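Local structure of tyrosine aminotransferase (Leishmania infantum, 4IX8) at residues G110-R124 with I323-C335. The protein probably transfers the amino group of L-tyrosine to 2-oxoglutarate, using pyridoxal 5'-phosphate as cofactor. Residues are numbered along the deposited sequence; the frame is centred on the assembly and turned at random.
Sequences GADNLRQVVSTYWRR and ICQEAIARTLLKC
Bent at chi2 (59°), the chain of Glu-326 carries its carboxylate back to Asn-113, whose CG stands between its own backbone N and carbonyl carbon (chi1 59°). Amide and carboxylate lie nearly coplanar. Asn-113 ND2 donates to the syn lone pair of Glu-326 OE1 over 2.6 Å, and a water bridges Asn-113 OD1 to the same OE1. Glu-326 OE2 takes a salt bridge from Arg-330 NE at 2.7 Å. Gln-325 reaches with an extended chain to the helix start: its OE1 accepts an almost straight bond from the N-cap residue, Ala-111 N (2.8 Å), and its NE2 bonds Val-320 O. Beside these polar groups Leu-114 packs on helix 323-331, CD2 against Gln-325 CG and CD1 against Ile-328 CG2 (3.8 Å), while its CB faces the methyl of Ala-329; the axes of helices 112-122 and 323-331 come within 8.7 Å, their N-to-C directions 40° apart. Further along, Leu-332 CD2 wedges between Val-117 CG1 and Tyr-121 CB (3.7 Å to the latter), and its CD1 sits over one face of the Tyr-121 ring in a CH-pi contact, 4.2 Å from the centroid. Leu-333 CD2 lies beside Thr-120 CG2. The ring hydroxyl of Tyr-121 bonds Glu-254, and Leu-332 touches Tyr-283, next to Lys-282, the predicted cofactor lysine. Leu-114 and Val-118 rest on strand 140-143 of the large aminotransferase sheet. Direct hydrogen bonds thus join the Ala-111/Asn-113 end, a water links Arg-124 NH1 to the Leu-332 and Cys-335 carbonyls at the other, the middle is apolar, and Arg-330 and Asn-113 probably keep buried Glu-326 ionised.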
loop_
_atom_site.group_PDB
_atom_site.type_symbol
_atom_site.label_atom_id
_atom_site.label_comp_id
_atom_site.label_asym_id
_atom_site.label_seq_id
_atom_site.Cartn_x
_atom_site.Cartn_y
_atom_site.Cartn_z
ATOM N N GLY A 110 6.065 -5.123 -10.530
ATOM C CA GLY A 110 4.878 -5.530 -11.256
ATOM C C GLY A 110 5.167 -6.722 -12.153
ATOM O O GLY A 110 6.309 -6.980 -12.551
ATOM N N ALA A 111 4.126 -7.483 -12.429
ATOM C CA ALA A 111 4.196 -8.616 -13.346
ATOM C C ALA A 111 4.537 -8.104 -14.746
ATOM O O ALA A 111 3.977 -7.090 -15.186
ATOM C CB ALA A 111 2.894 -9.341 -13.356
ATOM N N ASP A 112 5.473 -8.775 -15.423
ATOM C CA ASP A 112 5.863 -8.399 -16.778
ATOM C C ASP A 112 4.654 -8.182 -17.690
ATOM O O ASP A 112 4.603 -7.186 -18.423
ATOM C CB ASP A 112 6.735 -9.477 -17.432
ATOM C CG ASP A 112 8.121 -9.570 -16.834
ATOM O OD1 ASP A 112 8.463 -8.778 -15.934
ATOM O OD2 ASP A 112 8.887 -10.440 -17.298
ATOM N N ASN A 113 3.691 -9.108 -17.662
ATOM C CA ASN A 113 2.630 -9.074 -18.677
ATOM C C ASN A 113 1.731 -7.869 -18.473
ATOM O O ASN A 113 1.388 -7.202 -19.446
ATOM C CB ASN A 113 1.812 -10.383 -18.723
ATOM C CG ASN A 113 1.130 -10.726 -17.415
ATOM O OD1 ASN A 113 1.448 -10.173 -16.353
ATOM N ND2 ASN A 113 0.211 -11.688 -17.474
ATOM N N LEU A 114 1.432 -7.517 -17.225
ATOM C CA LEU A 114 0.594 -6.335 -16.952
ATOM C C LEU A 114 1.349 -5.052 -17.354
ATOM O O LEU A 114 0.782 -4.123 -17.940
ATOM C CB LEU A 114 0.186 -6.247 -15.461
ATOM C CG LEU A 114 -0.659 -5.003 -15.067
ATOM C CD1 LEU A 114 -1.912 -4.953 -15.917
ATOM C CD2 LEU A 114 -1.038 -4.972 -13.604
ATOM N N ARG A 115 2.646 -5.021 -17.104
ATOM C CA ARG A 115 3.409 -3.840 -17.483
ATOM C C ARG A 115 3.362 -3.661 -19.005
ATOM O O ARG A 115 3.196 -2.534 -19.501
ATOM C CB ARG A 115 4.852 -3.942 -16.975
ATOM C CG ARG A 115 4.968 -3.901 -15.465
ATOM C CD ARG A 115 6.414 -4.240 -15.005
ATOM N NE ARG A 115 7.341 -3.174 -15.344
ATOM C CZ ARG A 115 8.669 -3.317 -15.385
ATOM N NH1 ARG A 115 9.213 -4.494 -15.137
ATOM N NH2 ARG A 115 9.454 -2.281 -15.684
ATOM N N GLN A 116 3.470 -4.769 -19.737
ATOM C CA GLN A 116 3.381 -4.705 -21.193
ATOM C C GLN A 116 2.009 -4.251 -21.635
ATOM O O GLN A 116 1.873 -3.438 -22.564
ATOM C CB GLN A 116 3.705 -6.064 -21.800
ATOM C CG GLN A 116 5.202 -6.269 -21.894
ATOM C CD GLN A 116 5.622 -7.719 -21.823
ATOM O OE1 GLN A 116 4.900 -8.607 -22.243
ATOM N NE2 GLN A 116 6.788 -7.968 -21.226
ATOM N N VAL A 117 0.992 -4.763 -20.947
ATOM C CA VAL A 117 -0.403 -4.473 -21.284
ATOM C C VAL A 117 -0.751 -3.005 -21.011
ATOM O O VAL A 117 -1.404 -2.361 -21.820
ATOM C CB VAL A 117 -1.342 -5.436 -20.492
ATOM C CG1 VAL A 117 -2.723 -4.914 -20.393
ATOM C CG2 VAL A 117 -1.350 -6.829 -21.132
ATOM N N VAL A 118 -0.315 -2.484 -19.871
ATOM C CA VAL A 118 -0.585 -1.098 -19.520
ATOM C C VAL A 118 0.035 -0.168 -20.535
ATOM O O VAL A 118 -0.543 0.836 -20.939
ATOM C CB VAL A 118 -0.020 -0.788 -18.154
ATOM C CG1 VAL A 118 0.101 0.698 -17.946
ATOM C CG2 VAL A 118 -0.867 -1.425 -17.083
ATOM N N SER A 119 1.245 -0.518 -20.947
ATOM C CA SER A 119 1.971 0.244 -21.943
ATOM C C SER A 119 1.170 0.288 -23.243
ATOM O O SER A 119 1.048 1.337 -23.875
ATOM C CB SER A 119 3.336 -0.381 -22.207
ATOM O OG SER A 119 3.989 0.327 -23.239
ATOM N N THR A 120 0.623 -0.860 -23.629
ATOM C CA THR A 120 -0.172 -0.965 -24.854
ATOM C C THR A 120 -1.452 -0.157 -24.731
ATOM O O THR A 120 -1.871 0.511 -25.678
ATOM C CB THR A 120 -0.548 -2.406 -25.156
ATOM O OG1 THR A 120 0.647 -3.181 -25.316
ATOM C CG2 THR A 120 -1.414 -2.489 -26.410
ATOM N N TYR A 121 -2.068 -0.228 -23.553
ATOM C CA TYR A 121 -3.314 0.503 -23.278
ATOM C C TYR A 121 -3.152 2.010 -23.379
ATOM O O TYR A 121 -3.961 2.668 -24.009
ATOM C CB TYR A 121 -3.837 0.122 -21.888
ATOM C CG TYR A 121 -4.912 1.016 -21.297
ATOM C CD1 TYR A 121 -6.263 0.859 -21.615
ATOM C CD2 TYR A 121 -4.587 1.947 -20.336
ATOM C CE1 TYR A 121 -7.256 1.693 -21.021
ATOM C CE2 TYR A 121 -5.539 2.745 -19.748
ATOM C CZ TYR A 121 -6.855 2.638 -20.089
ATOM O OH TYR A 121 -7.742 3.478 -19.460
ATOM N N TRP A 122 -2.066 2.546 -22.832
ATOM C CA TRP A 122 -1.901 3.998 -22.772
ATOM C C TRP A 122 -1.592 4.566 -24.151
ATOM O O TRP A 122 -1.745 5.765 -24.378
ATOM C CB TRP A 122 -0.799 4.417 -21.784
ATOM C CG TRP A 122 -1.188 5.732 -21.177
ATOM C CD1 TRP A 122 -0.862 6.983 -21.629
ATOM C CD2 TRP A 122 -2.054 5.932 -20.044
ATOM N NE1 TRP A 122 -1.451 7.943 -20.832
ATOM C CE2 TRP A 122 -2.205 7.320 -19.872
ATOM C CE3 TRP A 122 -2.710 5.069 -19.164
ATOM C CZ2 TRP A 122 -2.971 7.856 -18.854
ATOM C CZ3 TRP A 122 -3.481 5.610 -18.159
ATOM C CH2 TRP A 122 -3.603 6.981 -18.010
ATOM N N ARG A 123 -1.229 3.688 -25.083
ATOM C CA ARG A 123 -0.925 4.088 -26.449
ATOM C C ARG A 123 -2.117 4.685 -27.156
ATOM O O ARG A 123 -1.951 5.483 -28.065
ATOM C CB ARG A 123 -0.401 2.897 -27.244
ATOM C CG ARG A 123 0.845 2.322 -26.608
ATOM C CD ARG A 123 1.868 1.871 -27.604
ATOM N NE ARG A 123 3.168 1.618 -26.983
ATOM C CZ ARG A 123 4.195 1.108 -27.653
ATOM N NH1 ARG A 123 4.058 0.790 -28.956
ATOM N NH2 ARG A 123 5.358 0.918 -27.033
ATOM N N ARG A 124 -3.316 4.318 -26.717
ATOM C CA ARG A 124 -4.529 4.803 -27.354
ATOM C C ARG A 124 -4.730 6.283 -27.083
ATOM O O ARG A 124 -5.521 6.934 -27.751
ATOM C CB ARG A 124 -5.737 4.005 -26.862
ATOM C CG ARG A 124 -6.150 4.317 -25.392
ATOM C CD ARG A 124 -7.084 3.250 -24.770
ATOM N NE ARG A 124 -6.765 1.896 -25.252
ATOM C CZ ARG A 124 -7.529 0.816 -25.084
ATOM N NH1 ARG A 124 -8.707 0.897 -24.478
ATOM N NH2 ARG A 124 -7.136 -0.345 -25.577
ATOM N N ILE A 323 -3.349 -11.709 -7.970
ATOM C CA ILE A 323 -4.606 -12.101 -8.652
ATOM C C ILE A 323 -5.091 -10.994 -9.582
ATOM O O ILE A 323 -5.414 -11.236 -10.750
ATOM C CB ILE A 323 -5.739 -12.437 -7.630
ATOM C CG1 ILE A 323 -5.319 -13.593 -6.701
ATOM C CG2 ILE A 323 -7.067 -12.847 -8.328
ATOM C CD1 ILE A 323 -5.032 -14.887 -7.417
ATOM N N CYS A 324 -5.135 -9.773 -9.052
ATOM C CA CYS A 324 -5.672 -8.631 -9.794
ATOM C C CYS A 324 -4.769 -8.247 -10.960
ATOM O O CYS A 324 -5.266 -7.909 -12.028
ATOM C CB CYS A 324 -5.910 -7.437 -8.847
ATOM S SG CYS A 324 -7.212 -7.695 -7.542
ATOM N N GLN A 325 -3.448 -8.358 -10.784
ATOM C CA GLN A 325 -2.508 -8.016 -11.850
ATOM C C GLN A 325 -2.741 -8.935 -13.053
ATOM O O GLN A 325 -2.834 -8.478 -14.185
ATOM C CB GLN A 325 -1.050 -8.140 -11.356
ATOM C CG GLN A 325 -0.538 -7.009 -10.448
ATOM C CD GLN A 325 0.986 -7.026 -10.289
ATOM O OE1 GLN A 325 1.718 -6.733 -11.241
ATOM N NE2 GLN A 325 1.472 -7.420 -9.097
ATOM N N GLU A 326 -2.875 -10.231 -12.823
ATOM C CA GLU A 326 -3.153 -11.129 -13.945
ATOM C C GLU A 326 -4.574 -10.882 -14.472
ATOM O O GLU A 326 -4.776 -10.811 -15.698
ATOM C CB GLU A 326 -2.948 -12.606 -13.523
ATOM C CG GLU A 326 -3.319 -13.673 -14.565
ATOM C CD GLU A 326 -2.548 -13.563 -15.863
ATOM O OE1 GLU A 326 -1.557 -12.800 -15.904
ATOM O OE2 GLU A 326 -2.926 -14.239 -16.845
ATOM N N ALA A 327 -5.551 -10.697 -13.586
ATOM C CA ALA A 327 -6.931 -10.474 -14.061
ATOM C C ALA A 327 -7.013 -9.244 -14.953
ATOM O O ALA A 327 -7.669 -9.256 -15.997
ATOM C CB ALA A 327 -7.912 -10.328 -12.888
ATOM N N ILE A 328 -6.296 -8.198 -14.572
ATOM C CA ILE A 328 -6.342 -6.941 -15.319
ATOM C C ILE A 328 -5.491 -7.085 -16.573
ATOM O O ILE A 328 -5.812 -6.508 -17.623
ATOM C CB ILE A 328 -5.844 -5.752 -14.456
ATOM C CG1 ILE A 328 -6.849 -5.471 -13.352
ATOM C CG2 ILE A 328 -5.659 -4.494 -15.290
ATOM C CD1 ILE A 328 -6.317 -4.602 -12.269
ATOM N N ALA A 329 -4.433 -7.888 -16.484
ATOM C CA ALA A 329 -3.605 -8.147 -17.662
ATOM C C ALA A 329 -4.439 -8.850 -18.746
ATOM O O ALA A 329 -4.237 -8.643 -19.943
ATOM C CB ALA A 329 -2.388 -9.006 -17.297
ATOM N N ARG A 330 -5.428 -9.615 -18.325
ATOM C CA ARG A 330 -6.248 -10.398 -19.276
ATOM C C ARG A 330 -7.360 -9.562 -19.896
ATOM O O ARG A 330 -7.813 -9.880 -20.988
ATOM C CB ARG A 330 -6.870 -11.613 -18.586
ATOM C CG ARG A 330 -5.911 -12.751 -18.402
ATOM C CD ARG A 330 -6.522 -13.916 -17.627
ATOM N NE ARG A 330 -5.487 -14.855 -17.216
ATOM C CZ ARG A 330 -5.687 -16.060 -16.692
ATOM N NH1 ARG A 330 -6.905 -16.548 -16.523
ATOM N NH2 ARG A 330 -4.638 -16.789 -16.336
ATOM N N THR A 331 -7.772 -8.482 -19.227
ATOM C CA THR A 331 -9.003 -7.797 -19.612
ATOM C C THR A 331 -8.881 -6.288 -19.934
ATOM O O THR A 331 -9.750 -5.727 -20.605
ATOM C CB THR A 331 -10.062 -7.964 -18.497
ATOM O OG1 THR A 331 -9.568 -7.429 -17.264
ATOM C CG2 THR A 331 -10.442 -9.465 -18.326
ATOM N N LEU A 332 -7.793 -5.656 -19.527
ATOM C CA LEU A 332 -7.662 -4.207 -19.682
ATOM C C LEU A 332 -7.853 -3.761 -21.129
ATOM O O LEU A 332 -8.354 -2.686 -21.399
ATOM C CB LEU A 332 -6.285 -3.756 -19.179
ATOM C CG LEU A 332 -6.055 -2.249 -19.237
ATOM C CD1 LEU A 332 -6.952 -1.503 -18.269
ATOM C CD2 LEU A 332 -4.583 -1.961 -18.923
ATOM N N LEU A 333 -7.379 -4.579 -22.047
ATOM C CA LEU A 333 -7.465 -4.295 -23.474
ATOM C C LEU A 333 -8.765 -4.798 -24.080
ATOM O O LEU A 333 -9.003 -4.591 -25.246
ATOM C CB LEU A 333 -6.291 -4.943 -24.211
ATOM C CG LEU A 333 -4.877 -4.508 -23.824
ATOM C CD1 LEU A 333 -3.882 -5.380 -24.578
ATOM C CD2 LEU A 333 -4.638 -3.045 -24.140
ATOM N N LYS A 334 -9.543 -5.562 -23.327
ATOM C CA LYS A 334 -10.738 -6.206 -23.876
ATOM C C LYS A 334 -12.031 -5.535 -23.412
ATOM O O LYS A 334 -13.088 -5.818 -23.915
ATOM C CB LYS A 334 -10.765 -7.684 -23.489
ATOM C CG LYS A 334 -9.690 -8.540 -24.141
ATOM C CD LYS A 334 -10.054 -10.028 -23.961
ATOM C CE LYS A 334 -9.010 -10.963 -24.541
ATOM N NZ LYS A 334 -9.342 -12.420 -24.315
ATOM N N CYS A 335 -11.933 -4.605 -22.482
ATOM C CA CYS A 335 -13.111 -3.968 -21.931
ATOM C C CYS A 335 -13.732 -3.089 -22.973
ATOM O O CYS A 335 -13.038 -2.271 -23.585
ATOM C CB CYS A 335 -12.754 -3.156 -20.709
ATOM S SG CYS A 335 -12.631 -4.215 -19.270
HETATM O O HOH W 1 0.269 -11.658 -14.018
HETATM O O HOH W 2 -9.964 -1.895 -23.252
#